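Local coordinates for phosphoglycolate phosphatase (Lactobacillus plantarum, PDB 2HDO), which probably hydrolyses the phosphate ester of 2-phosphoglycolate to give glycolate and phosphate, as a haloacid dehalogenase-like hydrolase, at residues A6-I11 / G102-Q107; T23-E28 / A69-V74; Y33-S38 / L57-S62; R137-L142 / D167-Q172. One frame throughout, in Å; residues are numbered along the deposited sequence. Where two conformers were deposited one is given.

Interaction 1: A6-I11 / G102-Q107; sequences ALMFDI and GIVTSQ. With PO4 (phosphate ion), chain B.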
loop_
_atom_site.group_PDB
_atom_site.type_symbol
_atom_site.label_atom_id
_atom_site.label_comp_id
_atom_site.label_asym_id
_atom_site.label_seq_id
_atom_site.Cartn_x
_atom_site.Cartn_y
_atom_site.Cartn_z
ATOM N N ALA A 6 -3.250 -16.482 -5.822
ATOM C CA ALA A 6 -3.645 -15.108 -5.632
ATOM C C ALA A 6 -2.445 -14.216 -5.431
ATOM O O ALA A 6 -1.452 -14.614 -4.795
ATOM C CB ALA A 6 -4.604 -14.965 -4.432
ATOM N N LEU A 7 -2.574 -13.000 -5.949
ATOM C CA LEU A 7 -1.640 -11.913 -5.715
ATOM C C LEU A 7 -2.401 -10.749 -5.137
ATOM O O LEU A 7 -3.356 -10.289 -5.744
ATOM C CB LEU A 7 -0.972 -11.458 -6.994
ATOM C CG LEU A 7 -0.166 -12.454 -7.777
ATOM C CD1 LEU A 7 0.477 -11.706 -8.966
ATOM C CD2 LEU A 7 0.868 -13.160 -6.965
HETATM N N MSE A 8 -2.002 -10.330 -3.936
HETATM C CA MSE A 8 -2.550 -9.123 -3.315
HETATM C C MSE A 8 -1.514 -8.052 -3.337
HETATM O O MSE A 8 -0.348 -8.339 -3.125
HETATM C CB MSE A 8 -2.956 -9.405 -1.871
HETATM C CG MSE A 8 -3.944 -10.507 -1.758
HETATM SE SE MSE A 8 -5.731 -9.964 -2.361
HETATM C CE MSE A 8 -6.110 -11.403 -3.732
ATOM N N PHE A 9 -1.932 -6.824 -3.592
ATOM C CA PHE A 9 -1.039 -5.708 -3.751
ATOM C C PHE A 9 -1.396 -4.595 -2.761
ATOM O O PHE A 9 -2.553 -4.285 -2.568
ATOM C CB PHE A 9 -1.150 -5.069 -5.149
ATOM C CG PHE A 9 -0.738 -5.970 -6.279
ATOM C CD1 PHE A 9 -1.654 -6.868 -6.795
ATOM C CD2 PHE A 9 0.543 -5.928 -6.819
ATOM C CE1 PHE A 9 -1.306 -7.731 -7.814
ATOM C CE2 PHE A 9 0.884 -6.780 -7.872
ATOM C CZ PHE A 9 -0.034 -7.691 -8.346
ATOM N N ASP A 10 -0.372 -3.999 -2.174
ATOM C CA ASP A 10 -0.482 -2.627 -1.598
ATOM C C ASP A 10 -0.501 -1.587 -2.715
ATOM O O ASP A 10 -0.105 -1.888 -3.831
ATOM C CB ASP A 10 0.735 -2.361 -0.710
ATOM C CG ASP A 10 0.459 -1.364 0.364
ATOM O OD1 ASP A 10 -0.687 -0.852 0.461
ATOM O OD2 ASP A 10 1.415 -1.074 1.104
ATOM N N ILE A 11 -0.944 -0.354 -2.443
ATOM C CA ILE A 11 -0.997 0.653 -3.476
ATOM C C ILE A 11 0.219 1.571 -3.395
ATOM O O ILE A 11 1.041 1.629 -4.310
ATOM C CB ILE A 11 -2.296 1.481 -3.406
ATOM C CG1 ILE A 11 -3.488 0.568 -3.679
ATOM C CG2 ILE A 11 -2.259 2.588 -4.449
ATOM C CD1 ILE A 11 -4.846 1.145 -3.306
ATOM N N GLY A 102 -6.013 -8.851 -6.062
ATOM C CA GLY A 102 -6.663 -7.874 -5.224
ATOM C C GLY A 102 -5.717 -6.840 -4.616
ATOM O O GLY A 102 -4.479 -6.864 -4.794
ATOM N N ILE A 103 -6.345 -5.968 -3.852
ATOM C CA ILE A 103 -5.704 -4.866 -3.192
ATOM C C ILE A 103 -6.009 -4.925 -1.684
ATOM O O ILE A 103 -7.135 -5.162 -1.262
ATOM C CB ILE A 103 -6.191 -3.533 -3.788
ATOM C CG1 ILE A 103 -5.539 -3.360 -5.165
ATOM C CG2 ILE A 103 -5.825 -2.346 -2.845
ATOM C CD1 ILE A 103 -5.903 -2.121 -5.861
ATOM N N VAL A 104 -4.986 -4.707 -0.874
ATOM C CA VAL A 104 -5.138 -4.574 0.573
ATOM C C VAL A 104 -4.373 -3.332 0.987
ATOM O O VAL A 104 -3.135 -3.299 0.975
ATOM C CB VAL A 104 -4.552 -5.821 1.341
ATOM C CG1 VAL A 104 -4.725 -5.651 2.843
ATOM C CG2 VAL A 104 -5.138 -7.085 0.821
ATOM N N THR A 105 -5.113 -2.292 1.332
ATOM C CA THR A 105 -4.521 -0.962 1.508
ATOM C C THR A 105 -5.027 -0.343 2.813
ATOM O O THR A 105 -6.128 -0.604 3.254
ATOM C CB THR A 105 -4.853 -0.018 0.307
ATOM O OG1 THR A 105 -4.239 1.287 0.481
ATOM C CG2 THR A 105 -6.356 0.175 0.126
ATOM N N SER A 106 -4.205 0.541 3.365
ATOM C CA SER A 106 -4.587 1.328 4.522
ATOM C C SER A 106 -5.339 2.588 4.107
ATOM O O SER A 106 -5.825 3.328 4.967
ATOM C CB SER A 106 -3.346 1.669 5.350
ATOM O OG SER A 106 -2.449 2.489 4.621
ATOM N N GLN A 107 -5.428 2.860 2.802
ATOM C CA GLN A 107 -6.247 3.989 2.333
ATOM C C GLN A 107 -7.714 3.804 2.719
ATOM O O GLN A 107 -8.180 2.698 2.741
ATOM C CB GLN A 107 -6.176 4.093 0.825
ATOM C CG GLN A 107 -4.816 4.505 0.317
ATOM C CD GLN A 107 -4.785 4.758 -1.163
ATOM O OE1 GLN A 107 -5.824 4.846 -1.804
ATOM N NE2 GLN A 107 -3.581 4.883 -1.734
HETATM P P PO4 B . -0.971 1.591 1.416
HETATM O O1 PO4 B . -1.443 0.623 2.535
HETATM O O2 PO4 B . -1.598 1.519 0.007
HETATM O O3 PO4 B . 0.556 1.390 1.255
HETATM O O4 PO4 B . -1.211 3.027 1.899
#

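Interaction 2: T23-E28 / A69-V74; sequences TTVMRE and AQYEDV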
loop_
_atom_site.group_PDB
_atom_site.type_symbol
_atom_site.label_atom_id
_atom_site.label_comp_id
_atom_site.label_asym_id
_atom_site.label_seq_id
_atom_site.Cartn_x
_atom_site.Cartn_y
_atom_site.Cartn_z
ATOM N N THR A 23 4.255 13.904 0.219
ATOM C CA THR A 23 5.145 14.889 0.786
ATOM C C THR A 23 4.476 16.260 0.796
ATOM O O THR A 23 4.472 16.944 1.801
ATOM C CB THR A 23 6.517 14.907 0.082
ATOM O OG1 THR A 23 7.124 13.609 0.224
ATOM C CG2 THR A 23 7.402 16.000 0.710
ATOM N N THR A 24 3.943 16.663 -0.356
ATOM C CA THR A 24 3.273 17.961 -0.519
ATOM C C THR A 24 2.084 18.075 0.465
ATOM O O THR A 24 1.894 19.056 1.139
ATOM C CB THR A 24 2.765 18.082 -1.980
ATOM O OG1 THR A 24 3.889 18.088 -2.876
ATOM C CG2 THR A 24 1.939 19.338 -2.225
ATOM N N VAL A 25 1.311 17.018 0.566
ATOM C CA VAL A 25 0.094 17.048 1.348
ATOM C C VAL A 25 0.469 17.098 2.823
ATOM O O VAL A 25 -0.044 17.911 3.566
ATOM C CB VAL A 25 -0.780 15.825 1.066
ATOM C CG1 VAL A 25 -1.936 15.777 2.080
ATOM C CG2 VAL A 25 -1.296 15.826 -0.394
HETATM N N MSE A 26 1.359 16.205 3.246
HETATM C CA MSE A 26 1.784 16.222 4.669
HETATM C C MSE A 26 2.362 17.564 5.111
HETATM O O MSE A 26 2.122 18.047 6.243
HETATM C CB MSE A 26 2.809 15.130 4.924
HETATM C CG MSE A 26 2.266 13.771 4.849
HETATM SE SE MSE A 26 1.127 13.334 6.384
HETATM C CE MSE A 26 2.515 13.169 7.824
ATOM N N ARG A 27 3.137 18.175 4.243
ATOM C CA ARG A 27 3.778 19.464 4.581
ATOM C C ARG A 27 2.678 20.488 4.825
ATOM O O ARG A 27 2.761 21.329 5.743
ATOM C CB ARG A 27 4.744 19.903 3.477
ATOM C CG ARG A 27 5.500 21.176 3.825
ATOM C CD ARG A 27 6.598 21.488 2.804
ATOM N NE ARG A 27 7.678 20.498 2.882
ATOM C CZ ARG A 27 8.099 19.721 1.878
ATOM N NH1 ARG A 27 7.598 19.819 0.658
ATOM N NH2 ARG A 27 9.073 18.849 2.096
ATOM N N GLU A 28 1.650 20.441 3.987
ATOM C CA GLU A 28 0.545 21.378 4.073
ATOM C C GLU A 28 -0.252 21.175 5.380
ATOM O O GLU A 28 -0.522 22.122 6.089
ATOM C CB GLU A 28 -0.311 21.244 2.799
ATOM C CG GLU A 28 -1.442 22.227 2.693
ATOM C CD GLU A 28 -2.235 22.041 1.404
ATOM O OE1 GLU A 28 -1.656 21.465 0.430
ATOM O OE2 GLU A 28 -3.440 22.407 1.373
ATOM N N ALA A 69 -8.209 13.642 8.956
ATOM C CA ALA A 69 -9.278 14.242 8.167
ATOM C C ALA A 69 -8.723 15.327 7.232
ATOM O O ALA A 69 -9.066 15.396 6.065
ATOM C CB ALA A 69 -10.332 14.818 9.097
ATOM N N GLN A 70 -7.865 16.177 7.767
ATOM C CA GLN A 70 -7.206 17.183 6.953
ATOM C C GLN A 70 -6.423 16.546 5.819
ATOM O O GLN A 70 -6.502 16.993 4.671
ATOM C CB GLN A 70 -6.280 18.028 7.789
ATOM C CG GLN A 70 -7.014 18.882 8.757
ATOM C CD GLN A 70 -6.085 19.560 9.697
ATOM O OE1 GLN A 70 -5.844 19.054 10.787
ATOM N NE2 GLN A 70 -5.452 20.632 9.242
ATOM N N TYR A 71 -5.691 15.488 6.143
ATOM C CA TYR A 71 -4.857 14.839 5.183
ATOM C C TYR A 71 -5.706 14.317 4.073
ATOM O O TYR A 71 -5.368 14.498 2.901
ATOM C CB TYR A 71 -4.057 13.681 5.790
ATOM C CG TYR A 71 -3.310 12.854 4.777
ATOM C CD1 TYR A 71 -2.023 13.193 4.383
ATOM C CD2 TYR A 71 -3.883 11.727 4.216
ATOM C CE1 TYR A 71 -1.331 12.444 3.418
ATOM C CE2 TYR A 71 -3.193 10.949 3.250
ATOM C CZ TYR A 71 -1.905 11.312 2.878
ATOM O OH TYR A 71 -1.195 10.548 1.954
ATOM N N GLU A 72 -6.809 13.646 4.421
ATOM C CA GLU A 72 -7.650 13.069 3.366
ATOM C C GLU A 72 -8.280 14.148 2.483
ATOM O O GLU A 72 -8.403 13.996 1.263
ATOM C CB GLU A 72 -8.712 12.165 3.977
ATOM C CG GLU A 72 -8.142 11.025 4.783
ATOM N N ASP A 73 -8.664 15.247 3.114
ATOM C CA ASP A 73 -9.269 16.367 2.391
ATOM C C ASP A 73 -8.337 16.998 1.372
ATOM O O ASP A 73 -8.735 17.239 0.236
ATOM C CB ASP A 73 -9.748 17.412 3.389
ATOM C CG ASP A 73 -10.875 16.889 4.296
ATOM O OD1 ASP A 73 -11.433 15.797 4.007
ATOM O OD2 ASP A 73 -11.200 17.576 5.296
ATOM N N VAL A 74 -7.082 17.208 1.754
ATOM C CA VAL A 74 -6.078 17.799 0.874
ATOM C C VAL A 74 -5.629 16.825 -0.201
ATOM O O VAL A 74 -5.478 17.185 -1.373
ATOM C CB VAL A 74 -4.854 18.294 1.682
ATOM C CG1 VAL A 74 -3.792 18.812 0.731
ATOM C CG2 VAL A 74 -5.269 19.382 2.637
#

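Interaction 3: Y33-S38 / L57-S62; sequences YGKPFS and LGIAAS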
loop_
_atom_site.group_PDB
_atom_site.type_symbol
_atom_site.label_atom_id
_atom_site.label_comp_id
_atom_site.label_asym_id
_atom_site.label_seq_id
_atom_site.Cartn_x
_atom_site.Cartn_y
_atom_site.Cartn_z
ATOM N N TYR A 33 -0.173 22.637 12.349
ATOM C CA TYR A 33 0.294 22.167 13.664
ATOM C C TYR A 33 1.640 22.808 13.976
ATOM O O TYR A 33 2.324 22.386 14.895
ATOM C CB TYR A 33 0.403 20.631 13.662
ATOM C CG TYR A 33 -0.945 19.996 13.542
ATOM C CD1 TYR A 33 -1.507 19.742 12.308
ATOM C CD2 TYR A 33 -1.698 19.706 14.664
ATOM C CE1 TYR A 33 -2.786 19.211 12.210
ATOM C CE2 TYR A 33 -2.958 19.152 14.564
ATOM C CZ TYR A 33 -3.504 18.912 13.335
ATOM O OH TYR A 33 -4.769 18.383 13.269
ATOM N N GLY A 34 2.033 23.811 13.199
ATOM C CA GLY A 34 3.235 24.567 13.453
ATOM C C GLY A 34 4.512 23.802 13.240
ATOM O O GLY A 34 5.507 24.072 13.899
ATOM N N LYS A 35 4.492 22.854 12.303
ATOM C CA LYS A 35 5.636 21.975 12.083
ATOM C C LYS A 35 6.055 21.993 10.620
ATOM O O LYS A 35 5.213 22.038 9.748
ATOM C CB LYS A 35 5.291 20.561 12.502
ATOM C CG LYS A 35 5.109 20.396 14.002
ATOM C CD LYS A 35 4.760 18.944 14.380
ATOM C CE LYS A 35 4.598 18.737 15.880
ATOM N NZ LYS A 35 5.884 18.812 16.590
ATOM N N PRO A 36 7.373 21.947 10.359
ATOM C CA PRO A 36 7.867 21.771 9.002
ATOM C C PRO A 36 7.823 20.287 8.651
ATOM O O PRO A 36 7.411 19.487 9.465
ATOM C CB PRO A 36 9.308 22.258 9.089
ATOM C CG PRO A 36 9.721 21.942 10.468
ATOM C CD PRO A 36 8.480 22.037 11.330
ATOM N N PHE A 37 8.247 19.944 7.446
ATOM C CA PHE A 37 8.306 18.564 6.998
ATOM C C PHE A 37 9.475 18.454 6.034
ATOM O O PHE A 37 9.361 18.849 4.880
ATOM C CB PHE A 37 7.009 18.185 6.301
ATOM C CG PHE A 37 6.795 16.724 6.144
ATOM C CD1 PHE A 37 6.972 15.855 7.215
ATOM C CD2 PHE A 37 6.381 16.198 4.934
ATOM C CE1 PHE A 37 6.696 14.495 7.064
ATOM C CE2 PHE A 37 6.122 14.846 4.789
ATOM C CZ PHE A 37 6.286 13.999 5.860
ATOM N N SER A 38 10.604 17.952 6.532
ATOM C CA SER A 38 11.783 17.761 5.714
ATOM C C SER A 38 11.646 16.546 4.792
ATOM O O SER A 38 10.851 15.624 5.038
ATOM C CB SER A 38 13.008 17.566 6.618
ATOM O OG SER A 38 12.918 16.338 7.348
ATOM N N LEU A 57 6.092 12.184 14.304
ATOM C CA LEU A 57 6.142 13.619 14.032
ATOM C C LEU A 57 5.778 14.504 15.233
ATOM O O LEU A 57 5.833 15.737 15.135
ATOM C CB LEU A 57 5.178 13.942 12.891
ATOM C CG LEU A 57 5.645 13.426 11.532
ATOM C CD1 LEU A 57 4.531 13.357 10.472
ATOM C CD2 LEU A 57 6.833 14.294 11.045
ATOM N N GLY A 58 5.382 13.897 16.341
ATOM C CA GLY A 58 5.123 14.634 17.574
ATOM C C GLY A 58 3.788 15.350 17.611
ATOM O O GLY A 58 3.604 16.274 18.388
ATOM N N ILE A 59 2.846 14.897 16.803
ATOM C CA ILE A 59 1.488 15.413 16.852
ATOM C C ILE A 59 0.829 15.059 18.185
ATOM O O ILE A 59 0.924 13.914 18.655
ATOM C CB ILE A 59 0.605 14.845 15.700
ATOM C CG1 ILE A 59 1.209 15.151 14.329
ATOM C CG2 ILE A 59 -0.818 15.401 15.774
ATOM C CD1 ILE A 59 1.465 16.621 14.092
ATOM N N ALA A 60 0.171 16.042 18.806
ATOM C CA ALA A 60 -0.589 15.781 20.029
ATOM C C ALA A 60 -1.540 14.599 19.807
ATOM O O ALA A 60 -2.271 14.567 18.815
ATOM C CB ALA A 60 -1.372 17.007 20.406
ATOM N N ALA A 61 -1.544 13.621 20.711
ATOM C CA ALA A 61 -2.292 12.388 20.482
ATOM C C ALA A 61 -3.822 12.634 20.334
ATOM O O ALA A 61 -4.521 11.904 19.630
ATOM C CB ALA A 61 -2.022 11.403 21.638
ATOM N N SER A 62 -4.319 13.662 21.008
ATOM C CA SER A 62 -5.722 14.066 20.926
ATOM C C SER A 62 -6.132 14.646 19.565
ATOM O O SER A 62 -7.322 14.795 19.288
ATOM C CB SER A 62 -6.003 15.103 22.022
ATOM O OG SER A 62 -5.189 16.271 21.844
#

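Interaction 4: R137-L142 / D167-Q172; sequences RKPDPL and DEQTAQ. With PO4 (phosphate ion), chain B.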
loop_
_atom_site.group_PDB
_atom_site.type_symbol
_atom_site.label_atom_id
_atom_site.label_comp_id
_atom_site.label_asym_id
_atom_site.label_seq_id
_atom_site.Cartn_x
_atom_site.Cartn_y
_atom_site.Cartn_z
ATOM N N ARG A 137 -6.095 -2.723 11.400
ATOM C CA ARG A 137 -5.268 -2.098 10.374
ATOM C C ARG A 137 -3.964 -2.863 10.313
ATOM O O ARG A 137 -3.536 -3.446 11.315
ATOM C CB ARG A 137 -5.001 -0.647 10.721
ATOM C CG ARG A 137 -6.226 0.268 10.648
ATOM C CD ARG A 137 -6.803 0.372 9.205
ATOM N N LYS A 138 -3.353 -2.873 9.130
ATOM C CA LYS A 138 -1.990 -3.366 8.997
ATOM C C LYS A 138 -1.135 -2.697 10.081
ATOM O O LYS A 138 -1.277 -1.511 10.316
ATOM C CB LYS A 138 -1.440 -3.037 7.594
ATOM C CG LYS A 138 -2.216 -3.717 6.469
ATOM C CD LYS A 138 -1.520 -3.615 5.099
ATOM C CE LYS A 138 -1.835 -2.337 4.384
ATOM N NZ LYS A 138 -1.194 -2.181 3.023
ATOM N N PRO A 139 -0.179 -3.419 10.691
ATOM C CA PRO A 139 0.307 -4.760 10.427
ATOM C C PRO A 139 -0.459 -5.895 11.063
ATOM O O PRO A 139 -0.006 -7.028 11.024
ATOM C CB PRO A 139 1.742 -4.719 10.961
ATOM C CG PRO A 139 1.659 -3.776 12.113
ATOM C CD PRO A 139 0.632 -2.748 11.722
ATOM N N ASP A 140 -1.643 -5.628 11.592
ATOM C CA ASP A 140 -2.514 -6.748 11.970
ATOM C C ASP A 140 -2.822 -7.579 10.692
ATOM O O ASP A 140 -2.972 -6.994 9.588
ATOM C CB ASP A 140 -3.816 -6.255 12.594
ATOM C CG ASP A 140 -4.600 -7.363 13.257
ATOM O OD1 ASP A 140 -5.316 -8.149 12.591
ATOM O OD2 ASP A 140 -4.456 -7.486 14.491
ATOM N N PRO A 141 -2.854 -8.915 10.810
ATOM C CA PRO A 141 -3.109 -9.744 9.623
ATOM C C PRO A 141 -4.548 -9.738 9.083
ATOM O O PRO A 141 -4.776 -10.149 7.946
ATOM C CB PRO A 141 -2.736 -11.145 10.094
ATOM C CG PRO A 141 -2.940 -11.109 11.591
ATOM C CD PRO A 141 -2.541 -9.743 11.997
ATOM N N LEU A 142 -5.510 -9.279 9.876
ATOM C CA LEU A 142 -6.930 -9.383 9.523
ATOM C C LEU A 142 -7.270 -8.815 8.127
ATOM O O LEU A 142 -7.998 -9.465 7.385
ATOM C CB LEU A 142 -7.776 -8.677 10.554
ATOM C CG LEU A 142 -9.287 -8.796 10.321
ATOM C CD1 LEU A 142 -9.643 -10.251 10.302
ATOM C CD2 LEU A 142 -10.046 -8.019 11.374
ATOM N N ASP A 167 3.708 -3.905 5.778
ATOM C CA ASP A 167 3.172 -4.929 4.868
ATOM C C ASP A 167 3.823 -6.303 5.127
ATOM O O ASP A 167 3.179 -7.356 5.092
ATOM C CB ASP A 167 3.410 -4.553 3.410
ATOM C CG ASP A 167 2.552 -3.376 2.931
ATOM O OD1 ASP A 167 1.528 -3.056 3.577
ATOM O OD2 ASP A 167 2.914 -2.803 1.864
ATOM N N GLU A 168 5.149 -6.273 5.342
ATOM C CA GLU A 168 5.908 -7.465 5.635
ATOM C C GLU A 168 5.422 -8.119 6.906
ATOM O O GLU A 168 5.229 -9.332 6.925
ATOM C CB GLU A 168 7.393 -7.151 5.739
ATOM C CG GLU A 168 8.001 -6.885 4.415
ATOM C CD GLU A 168 9.392 -6.332 4.460
ATOM O OE1 GLU A 168 9.772 -5.801 5.521
ATOM O OE2 GLU A 168 10.103 -6.473 3.429
ATOM N N GLN A 169 5.196 -7.332 7.943
ATOM C CA GLN A 169 4.690 -7.878 9.191
ATOM C C GLN A 169 3.264 -8.409 9.090
ATOM O O GLN A 169 2.927 -9.403 9.725
ATOM C CB GLN A 169 4.820 -6.837 10.303
ATOM C CG GLN A 169 6.267 -6.563 10.697
ATOM C CD GLN A 169 6.413 -5.408 11.704
ATOM O OE1 GLN A 169 5.430 -4.698 12.010
ATOM N NE2 GLN A 169 7.643 -5.211 12.218
ATOM N N THR A 170 2.431 -7.730 8.295
ATOM C CA THR A 170 1.070 -8.212 8.000
ATOM C C THR A 170 1.135 -9.611 7.411
ATOM O O THR A 170 0.415 -10.547 7.833
ATOM C CB THR A 170 0.383 -7.290 6.984
ATOM O OG1 THR A 170 0.336 -5.958 7.494
ATOM C CG2 THR A 170 -1.064 -7.754 6.674
ATOM N N ALA A 171 1.980 -9.769 6.405
ATOM C CA ALA A 171 2.122 -11.044 5.703
ATOM C C ALA A 171 2.631 -12.174 6.627
ATOM O O ALA A 171 2.113 -13.305 6.643
ATOM C CB ALA A 171 3.056 -10.851 4.509
ATOM N N GLN A 172 3.672 -11.841 7.392
ATOM C CA GLN A 172 4.250 -12.813 8.347
ATOM C C GLN A 172 3.179 -13.274 9.317
ATOM O O GLN A 172 3.029 -14.474 9.558
ATOM C CB GLN A 172 5.413 -12.198 9.132
ATOM C CG GLN A 172 6.711 -12.046 8.347
HETATM P P PO4 B . -0.971 1.591 1.416
HETATM O O1 PO4 B . -1.443 0.623 2.535
HETATM O O2 PO4 B . -1.598 1.519 0.007
HETATM O O3 PO4 B . 0.556 1.390 1.255
HETATM O O4 PO4 B . -1.211 3.027 1.899
#

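Interaction 1: A6-I11 / G102-Q107
Phe9 and Gly102 meet through their backbones, in the middle of a parallel pairing of strand 6-9 with strand 100-104. Three hydrogen bonds join the strands. Gly102 N donates to Leu7 O at 3.0 Å. Phe9 N reaches Gly102 O at 2.8 Å, and Val104 N reaches Phe9 O. CA-H...O contacts run beside them, from Met8 CA to Gly102 O and from Ile103 CA to Phe9 O.

Apolar contacts lie on both faces of the sheet. On one, the selenomethionine Met8 bends over Gly102, with SE 3.7 Å from Gly102 CA. Val104 CG2 meets Met8 CB on the same face, where helix 142-150 packs. On the other are Phe9, its ring edge turned to Gly102 O, and Ile103. Past the strand end, Ile11 crosses Ile103 at about a right angle, its CD1 3.7 Å from Ile103 CG2, and also touches Thr105.

Polar groups gather at the C-terminal strand ends around a phosphate ion. With chi1 at -179° the Thr105 hydroxyl swings away from its own backbone N, and OG1 donates to phosphate O2 at 2.7 Å. The same oxygen accepts from Ile11 N. Ser106 N donates to phosphate O1 at 2.9 Å. Thr105 OG1 also accepts from Gln107 N, an ST turn that fixes the hydroxyl. The Asp10 carboxylate lies so close to phosphorus that the nature of the contact is doubtful; Lys138 forms a salt bridge with this carboxylate. Asp10 begins a DxDx(T/V) pattern, consistent with the nucleophile of this family. The chemistry implies an anion site built for a phosphoryl group, probably that of the substrate.

Interaction 2: T23-E28 / A69-V74
Val25 and Val74 mark the nearest backbone approach of two helices; the axes of 23-28 and 69-74 approach to 9.4 Å, at 134° between their directions. The contact is apolar, and no hydrogen bond crosses it. Val25 points into the interface. A chi1 of 171° carries its CG1 methyl to the far side from the backbone N, against both Tyr71 and Val74. It is 3.5 Å from Tyr71 CD1 and 3.8 Å from Val74 CG1. The two valine side chains lie alongside one another, running opposite ways. Met26, a selenomethionine, brings SE to 4.7 Å from the Tyr71 ring centroid. This Met-aromatic contact is oblique, 56° off the ring normal. At the exposed margin the extended Glu28 lays its carboxylate against Val74, with OE1 3.4 Å from Val74 CG1. Replacing Tyr71 by an alanine would probably open a gap beside Val25 CG1 and leave the Met26 selenium without its aromatic partner. Other helical residues extend the packing: Tyr71 also touches Tyr22, and Met26 touches Phe67. Gln70 is hydrogen-bonded to Thr32 and Tyr33, just past the end of helix 19-31. Helix 19-31 and helix 64-75 thus pair within a largely helical part of the chain, with helices 39-45 and 50-56 between them in sequence.

Interaction 3: Y33-S38 / L57-S62
Phe37 meets Leu57 through one ring edge, and Lys35 lies alongside the chain turn that follows. Leu57 CD2 sits near the plane of the Phe37 ring, 4.0 Å from Phe37 CE1, and the two side chains cross at about a right angle. The extended Lys35 chain (chi2 and chi3 near 180°) carries CE to 3.3 Å from Leu57 O and also near Gly58 O. A bend at chi4 then turns NZ off the line of the chain. Ile59 CD1 touches two partners, 4.0 Å from Lys35 CD and 4.2 Å from Tyr33 CB. It meets the Tyr33 ring obliquely.

Neighbouring helices set these groups in place. Phe37 packs on Met26 and Leu30 of helix 19-31 and on Ala42 of helix 39-45. Tyr33 OH is hydrogen-bonded to Gln70, and Ile59 packs on Phe64 and Phe67 of helix 64-75.

Both chain segments are shaped by helix ends. Gly34 has positive phi and closes helix 19-31 in a Schellman motif. Ser38 starts helix 39-45 as its N-cap, with OG bonded to Gln41 N. Gly58 ends helix 50-56 in a second Schellman motif. Two loops after Schellman-capped helices thus pack together within an inserted helical region, consistent with the cap domain of haloacid dehalogenase-like hydrolases.

Interaction 4: R137-L142 / D167-Q172
Lys138 and Asp167 form a salt bridge at the phosphate site, in a Rossmann-like fold of the haloacid dehalogenase type. The tight part lies here. Lys138 NZ donates to Asp167 OD1 at 2.9 Å, meeting its syn side 24° out of the carboxylate plane. The same nitrogen donates to phosphate O1, also at 2.9 Å. The carbonyl oxygen of Val104 is a further partner of this ammonium. A bend in the lysine chain (chi3 -85°) turns its end toward the anion. A methionine in place of Lys138 would probably leave Asp167 and the phosphate without their shared positive partner. Farther from the phosphate, the buried Thr170 fits against the loop, with OG1 3.4 Å from Lys138 CB. This hydroxyl is bonded to Ser166 O in its own helix. On its other branch, Thr170 CG2 touches Asp140 O at 3.6 Å.

The solvent side is looser. Pro139 follows a cis peptide bond and lies flank to flank with Gln169. Their CB atoms are 3.8 Å apart, and both residues are exposed. Beside them the Asp140 carboxylate turns away from the helix of Thr170 and caps the next one, its OD1 accepting from Leu142 N at 2.9 Å.

Interactions 1 and 4 build one site. Their centres are 11 Å apart and both bind the phosphate ion. Lys138 NZ of interaction 4 is 2.9 Å from Asp10 OD1 of interaction 1, so the loop lysine ties the strand end to helix 165-174. Asp12 N adds a further bond to the phosphate. Interactions 2 and 3 form a second group, with centres 12 Å apart. Met26 CB packs 3.3 Å from Phe37 CE2, and Arg27 NH2 lies 2.8 Å from Phe37 O. Along the chain, interaction 3 is nested inside 2, and 2 inside 1. The helical region is thus inserted between two core strands. Interactions 1 and 2 do not touch; their nearest atoms are about 7 Å apart.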